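Local coordinates for malate Synthase (Haloferax volcanii, PDB 3OYZ), which catalyses the magnesium-dependent Claisen condensation of acetyl-CoA with glyoxylate and hydrolysis of the malyl-CoA intermediate, yielding malate in the glyoxylate cycle, at residues 185-197 with 205-217. Residues are numbered along the deposited sequence; the frame is centred on the assembly and turned at random.
With K (potassium ion), chain F; MG (magnesium ion), chain D; K (potassium ion), chain B; PYR (pyruvic acid), chain C.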
loop_
_atom_site.group_PDB
_atom_site.type_symbol
_atom_site.label_atom_id
_atom_site.label_comp_id
_atom_site.label_asym_id
_atom_site.label_seq_id
_atom_site.Cartn_x
_atom_site.Cartn_y
_atom_site.Cartn_z
ATOM N N LEU A 185 3.241 -15.396 -15.118
ATOM C CA LEU A 185 3.114 -13.954 -14.936
ATOM C C LEU A 185 1.917 -13.677 -13.996
ATOM O O LEU A 185 0.859 -14.371 -14.030
ATOM C CB LEU A 185 2.754 -13.214 -16.253
ATOM C CG LEU A 185 3.712 -13.551 -17.418
ATOM C CD1 LEU A 185 3.159 -12.940 -18.698
ATOM C CD2 LEU A 185 4.999 -12.815 -17.087
ATOM N N LEU A 186 2.104 -12.612 -13.225
ATOM C CA LEU A 186 1.000 -12.067 -12.438
ATOM C C LEU A 186 0.760 -10.724 -13.075
ATOM O O LEU A 186 1.633 -9.832 -13.026
ATOM C CB LEU A 186 1.437 -11.837 -10.974
ATOM C CG LEU A 186 1.994 -13.115 -10.315
ATOM C CD1 LEU A 186 2.456 -12.710 -8.832
ATOM C CD2 LEU A 186 0.923 -14.254 -10.428
ATOM N N VAL A 187 -0.437 -10.553 -13.633
ATOM C CA VAL A 187 -0.614 -9.383 -14.496
ATOM C C VAL A 187 -1.749 -8.558 -13.967
ATOM O O VAL A 187 -2.805 -9.096 -13.808
ATOM C CB VAL A 187 -1.002 -9.803 -15.962
ATOM C CG1 VAL A 187 -1.095 -8.604 -16.885
ATOM C CG2 VAL A 187 -0.013 -10.815 -16.511
ATOM N N ASP A 188 -1.588 -7.266 -13.679
ATOM C CA ASP A 188 -2.731 -6.489 -13.219
ATOM C C ASP A 188 -3.764 -6.241 -14.315
ATOM O O ASP A 188 -3.376 -5.974 -15.462
ATOM C CB ASP A 188 -2.272 -5.149 -12.671
ATOM C CG ASP A 188 -1.572 -5.327 -11.334
ATOM O OD1 ASP A 188 -1.935 -6.332 -10.694
ATOM O OD2 ASP A 188 -0.675 -4.574 -10.977
ATOM N N GLY A 189 -5.036 -6.270 -13.924
ATOM C CA GLY A 189 -6.104 -5.910 -14.822
ATOM C C GLY A 189 -6.852 -4.730 -14.255
ATOM O O GLY A 189 -7.909 -4.903 -13.698
ATOM N N GLU A 190 -6.344 -3.528 -14.468
ATOM C CA GLU A 190 -6.892 -2.347 -13.804
ATOM C C GLU A 190 -8.355 -2.070 -14.120
ATOM O O GLU A 190 -9.037 -1.470 -13.286
ATOM C CB GLU A 190 -6.055 -1.096 -14.030
ATOM C CG GLU A 190 -4.900 -0.879 -13.050
ATOM C CD GLU A 190 -3.589 -1.516 -13.488
ATOM O OE1 GLU A 190 -3.686 -2.397 -14.364
ATOM O OE2 GLU A 190 -2.501 -1.203 -12.940
ATOM N N VAL A 191 -8.842 -2.545 -15.263
ATOM C CA VAL A 191 -10.183 -2.148 -15.699
ATOM C C VAL A 191 -11.218 -2.955 -14.905
ATOM O O VAL A 191 -12.064 -2.374 -14.227
ATOM C CB VAL A 191 -10.412 -2.288 -17.218
ATOM C CG1 VAL A 191 -11.743 -1.619 -17.514
ATOM C CG2 VAL A 191 -9.317 -1.546 -17.957
ATOM N N ASP A 192 -11.159 -4.275 -14.991
ATOM C CA ASP A 192 -12.054 -5.078 -14.166
ATOM C C ASP A 192 -11.768 -4.898 -12.660
ATOM O O ASP A 192 -12.691 -4.984 -11.837
ATOM C CB ASP A 192 -11.876 -6.536 -14.540
ATOM C CG ASP A 192 -12.714 -6.929 -15.778
ATOM O OD1 ASP A 192 -13.886 -6.515 -15.749
ATOM O OD2 ASP A 192 -12.158 -7.542 -16.728
ATOM N N TYR A 193 -10.541 -4.522 -12.308
ATOM C CA TYR A 193 -10.258 -4.298 -10.895
ATOM C C TYR A 193 -10.978 -3.064 -10.405
ATOM O O TYR A 193 -11.579 -3.065 -9.334
ATOM C CB TYR A 193 -8.747 -4.117 -10.750
ATOM C CG TYR A 193 -8.277 -3.911 -9.314
ATOM C CD1 TYR A 193 -8.110 -5.008 -8.471
ATOM C CD2 TYR A 193 -7.958 -2.635 -8.840
ATOM C CE1 TYR A 193 -7.633 -4.814 -7.123
ATOM C CE2 TYR A 193 -7.487 -2.446 -7.550
ATOM C CZ TYR A 193 -7.275 -3.535 -6.720
ATOM O OH TYR A 193 -6.830 -3.217 -5.440
ATOM N N THR A 194 -10.974 -1.995 -11.202
ATOM C CA THR A 194 -11.752 -0.777 -10.900
ATOM C C THR A 194 -13.193 -1.063 -10.627
ATOM O O THR A 194 -13.761 -0.516 -9.661
ATOM C CB THR A 194 -11.690 0.216 -12.079
ATOM O OG1 THR A 194 -10.335 0.626 -12.142
ATOM C CG2 THR A 194 -12.569 1.522 -11.858
ATOM N N LYS A 195 -13.756 -1.932 -11.473
ATOM C CA LYS A 195 -15.109 -2.464 -11.338
ATOM C C LYS A 195 -15.314 -3.165 -9.984
ATOM O O LYS A 195 -16.212 -2.892 -9.194
ATOM C CB LYS A 195 -15.354 -3.436 -12.509
ATOM C CG LYS A 195 -16.566 -4.387 -12.383
ATOM C CD LYS A 195 -16.758 -5.359 -13.556
ATOM C CE LYS A 195 -15.825 -6.561 -13.663
ATOM N NZ LYS A 195 -15.437 -7.086 -12.326
ATOM N N ASP A 196 -14.433 -4.127 -9.729
ATOM C CA ASP A 196 -14.551 -4.956 -8.525
ATOM C C ASP A 196 -14.397 -4.111 -7.278
ATOM O O ASP A 196 -15.070 -4.356 -6.290
ATOM C CB ASP A 196 -13.531 -6.129 -8.617
ATOM C CG ASP A 196 -13.665 -7.109 -7.398
ATOM O OD1 ASP A 196 -14.647 -7.868 -7.390
ATOM O OD2 ASP A 196 -12.860 -7.111 -6.428
ATOM N N MET A 197 -13.517 -3.105 -7.300
ATOM C CA MET A 197 -13.277 -2.214 -6.182
ATOM C C MET A 197 -14.371 -1.128 -6.102
ATOM O O MET A 197 -14.441 -0.436 -5.046
ATOM C CB MET A 197 -11.857 -1.583 -6.271
ATOM C CG MET A 197 -10.682 -2.681 -6.223
ATOM S SD MET A 197 -10.560 -3.162 -4.425
ATOM C CE MET A 197 -9.517 -1.799 -3.880
ATOM N N GLU A 205 -11.717 8.025 -16.449
ATOM C CA GLU A 205 -10.436 7.356 -16.712
ATOM C C GLU A 205 -10.090 6.425 -15.501
ATOM O O GLU A 205 -10.591 6.644 -14.376
ATOM C CB GLU A 205 -9.292 8.363 -16.882
ATOM C CG GLU A 205 -9.276 9.218 -18.187
ATOM C CD GLU A 205 -9.603 8.502 -19.530
ATOM O OE1 GLU A 205 -8.894 7.572 -19.986
ATOM O OE2 GLU A 205 -10.597 8.898 -20.189
ATOM N N LEU A 206 -9.238 5.434 -15.748
ATOM C CA LEU A 206 -8.807 4.503 -14.702
ATOM C C LEU A 206 -8.076 5.211 -13.574
ATOM O O LEU A 206 -7.196 6.046 -13.818
ATOM C CB LEU A 206 -7.853 3.478 -15.307
ATOM C CG LEU A 206 -8.460 2.514 -16.301
ATOM C CD1 LEU A 206 -7.295 1.585 -16.714
ATOM C CD2 LEU A 206 -9.580 1.672 -15.711
ATOM N N PRO A 207 -8.419 4.905 -12.301
ATOM C CA PRO A 207 -7.490 5.303 -11.253
ATOM C C PRO A 207 -6.081 4.679 -11.499
ATOM O O PRO A 207 -5.903 3.668 -12.164
ATOM C CB PRO A 207 -8.079 4.642 -9.968
ATOM C CG PRO A 207 -9.429 4.225 -10.322
ATOM C CD PRO A 207 -9.510 4.034 -11.841
ATOM N N ALA A 208 -5.060 5.219 -10.865
ATOM C CA ALA A 208 -3.690 4.745 -11.020
ATOM C C ALA A 208 -3.315 3.489 -10.193
ATOM O O ALA A 208 -2.350 2.776 -10.545
ATOM C CB ALA A 208 -2.761 5.938 -10.724
ATOM N N TRP A 209 -4.078 3.212 -9.130
ATOM C CA TRP A 209 -3.872 2.036 -8.212
ATOM C C TRP A 209 -2.407 1.715 -7.927
ATOM O O TRP A 209 -1.942 0.589 -8.150
ATOM C CB TRP A 209 -4.498 0.807 -8.876
ATOM C CG TRP A 209 -5.961 0.918 -9.132
ATOM C CD1 TRP A 209 -6.618 0.878 -10.326
ATOM C CD2 TRP A 209 -6.958 0.957 -8.103
ATOM N NE1 TRP A 209 -7.959 0.904 -10.092
ATOM C CE2 TRP A 209 -8.203 0.946 -8.737
ATOM C CE3 TRP A 209 -6.894 0.948 -6.699
ATOM C CZ2 TRP A 209 -9.416 0.997 -8.016
ATOM C CZ3 TRP A 209 -8.096 0.945 -5.976
ATOM C CH2 TRP A 209 -9.343 0.998 -6.645
ATOM N N PRO A 210 -1.677 2.677 -7.347
ATOM C CA PRO A 210 -0.262 2.372 -7.058
ATOM C C PRO A 210 -0.079 1.184 -6.150
ATOM O O PRO A 210 0.857 0.411 -6.331
ATOM C CB PRO A 210 0.266 3.634 -6.315
ATOM C CG PRO A 210 -0.958 4.455 -5.971
ATOM C CD PRO A 210 -2.141 3.979 -6.813
ATOM N N GLU A 211 -0.944 1.033 -5.146
ATOM C CA GLU A 211 -0.804 -0.107 -4.211
ATOM C C GLU A 211 -1.031 -1.455 -4.847
ATOM O O GLU A 211 -0.320 -2.416 -4.510
ATOM C CB GLU A 211 -1.737 -0.027 -2.986
ATOM C CG GLU A 211 -1.548 1.268 -2.175
ATOM C CD GLU A 211 -2.339 2.471 -2.712
ATOM O OE1 GLU A 211 -2.978 2.383 -3.810
ATOM O OE2 GLU A 211 -2.271 3.538 -2.052
ATOM N N LEU A 212 -1.970 -1.526 -5.790
ATOM C CA LEU A 212 -2.141 -2.782 -6.509
ATOM C C LEU A 212 -0.848 -3.195 -7.204
ATOM O O LEU A 212 -0.476 -4.348 -7.150
ATOM C CB LEU A 212 -3.282 -2.711 -7.523
ATOM C CG LEU A 212 -3.437 -3.906 -8.439
ATOM C CD1 LEU A 212 -3.693 -5.281 -7.771
ATOM C CD2 LEU A 212 -4.373 -3.629 -9.634
ATOM N N ARG A 213 -0.197 -2.243 -7.862
ATOM C CA ARG A 213 1.004 -2.508 -8.628
ATOM C C ARG A 213 2.158 -2.832 -7.698
ATOM O O ARG A 213 2.852 -3.816 -7.952
ATOM C CB ARG A 213 1.301 -1.258 -9.494
ATOM C CG ARG A 213 0.301 -1.049 -10.649
ATOM C CD ARG A 213 0.810 0.105 -11.556
ATOM N NE ARG A 213 0.371 1.377 -11.011
ATOM C CZ ARG A 213 1.067 2.501 -10.887
ATOM N NH1 ARG A 213 2.321 2.656 -11.326
ATOM N NH2 ARG A 213 0.409 3.537 -10.389
ATOM N N HIS A 214 2.249 -2.114 -6.573
ATOM C CA HIS A 214 3.173 -2.488 -5.521
ATOM C C HIS A 214 2.993 -3.943 -5.059
ATOM O O HIS A 214 3.958 -4.723 -5.022
ATOM C CB HIS A 214 3.136 -1.572 -4.292
ATOM C CG HIS A 214 4.043 -2.033 -3.189
ATOM N ND1 HIS A 214 5.376 -1.650 -3.113
ATOM C CD2 HIS A 214 3.836 -2.878 -2.154
ATOM C CE1 HIS A 214 5.909 -2.163 -2.015
ATOM N NE2 HIS A 214 5.013 -2.947 -1.436
ATOM N N ASN A 215 1.773 -4.291 -4.694
ATOM C CA ASN A 215 1.469 -5.671 -4.244
ATOM C C ASN A 215 1.660 -6.781 -5.268
ATOM O O ASN A 215 2.073 -7.874 -4.875
ATOM C CB ASN A 215 0.043 -5.703 -3.689
ATOM C CG ASN A 215 -0.111 -4.761 -2.475
ATOM O OD1 ASN A 215 0.878 -4.259 -1.895
ATOM N ND2 ASN A 215 -1.339 -4.341 -2.254
ATOM N N THR A 216 1.463 -6.468 -6.563
ATOM C CA THR A 216 1.625 -7.480 -7.622
ATOM C C THR A 216 3.131 -7.635 -7.875
ATOM O O THR A 216 3.649 -8.721 -7.931
ATOM C CB THR A 216 0.973 -6.970 -8.879
ATOM O OG1 THR A 216 -0.410 -6.756 -8.514
ATOM C CG2 THR A 216 1.123 -8.093 -10.018
ATOM N N SER A 217 3.852 -6.522 -7.841
ATOM C CA SER A 217 5.318 -6.623 -7.880
ATOM C C SER A 217 5.961 -7.389 -6.725
ATOM O O SER A 217 6.804 -8.276 -6.941
ATOM C CB SER A 217 5.928 -5.218 -8.067
ATOM O OG SER A 217 7.365 -5.372 -7.936
HETATM K K K F . 9.003 -7.311 -8.879
HETATM MG MG MG D . -10.351 -7.844 -17.194
HETATM K K K B . -14.360 -1.103 -2.432
HETATM C C PYR C . -8.696 -5.650 -17.351
HETATM O O PYR C . -9.769 -6.062 -16.793
HETATM O OXT PYR C . -8.097 -4.567 -17.005
HETATM C CA PYR C . -8.103 -6.510 -18.277
HETATM O O3 PYR C . -8.642 -7.669 -18.532
HETATM C CB PYR C . -6.814 -6.145 -18.912
HETATM O O HOH W 1 -11.166 -7.620 -19.406
HETATM O O HOH W 2 -10.379 -9.769 -17.719
#
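Strand 185-188 and helix 210-217 run antiparallel with axes 8.9 Å apart, Leu186 opposite Thr216, while helix 190-197 crosses helix 210-217 at 116°. Trp209, at the N-cap position of helix 210-217, lays its indole against helix 190-197. The edge of Tyr193 meets the indole face, with planes at 84° and CE2 3.5 Å from Trp209 CD2. Tyr193 CG lies anti to the backbone N, which carries the phenol toward Trp209 and Leu212. Leu212 CD2 sits over one phenol face, 3.8 Å from the ring centroid, and Met197 CG lies near the rim of the opposite face. Trp209 NE1 donates in its ring plane to Thr194 OG1 at 3.2 Å, nearly straight at 171°. That hydroxyl donates in turn to Glu190 O.

This is a strand-to-helix connection of the TIM barrel, with an extra helix inserted after strand 183-188. The inserted helix begins at the active site. Val191 N and Asp192 N bind pyruvate, and Asp192 OD2 joins Glu158 on magnesium. Val191 CG2 touches Leu206 CD1 at 3.9 Å and also lies beside pyruvate OXT.

At the strand end, the Thr216 hydroxyl has both Asp188 OD1, 2.7 Å from OG1, and Leu212 O at hydrogen-bonding distance. Glu190 OE2 rests against Arg213 CG at 3.6 Å, but its salt bridge goes to Arg244.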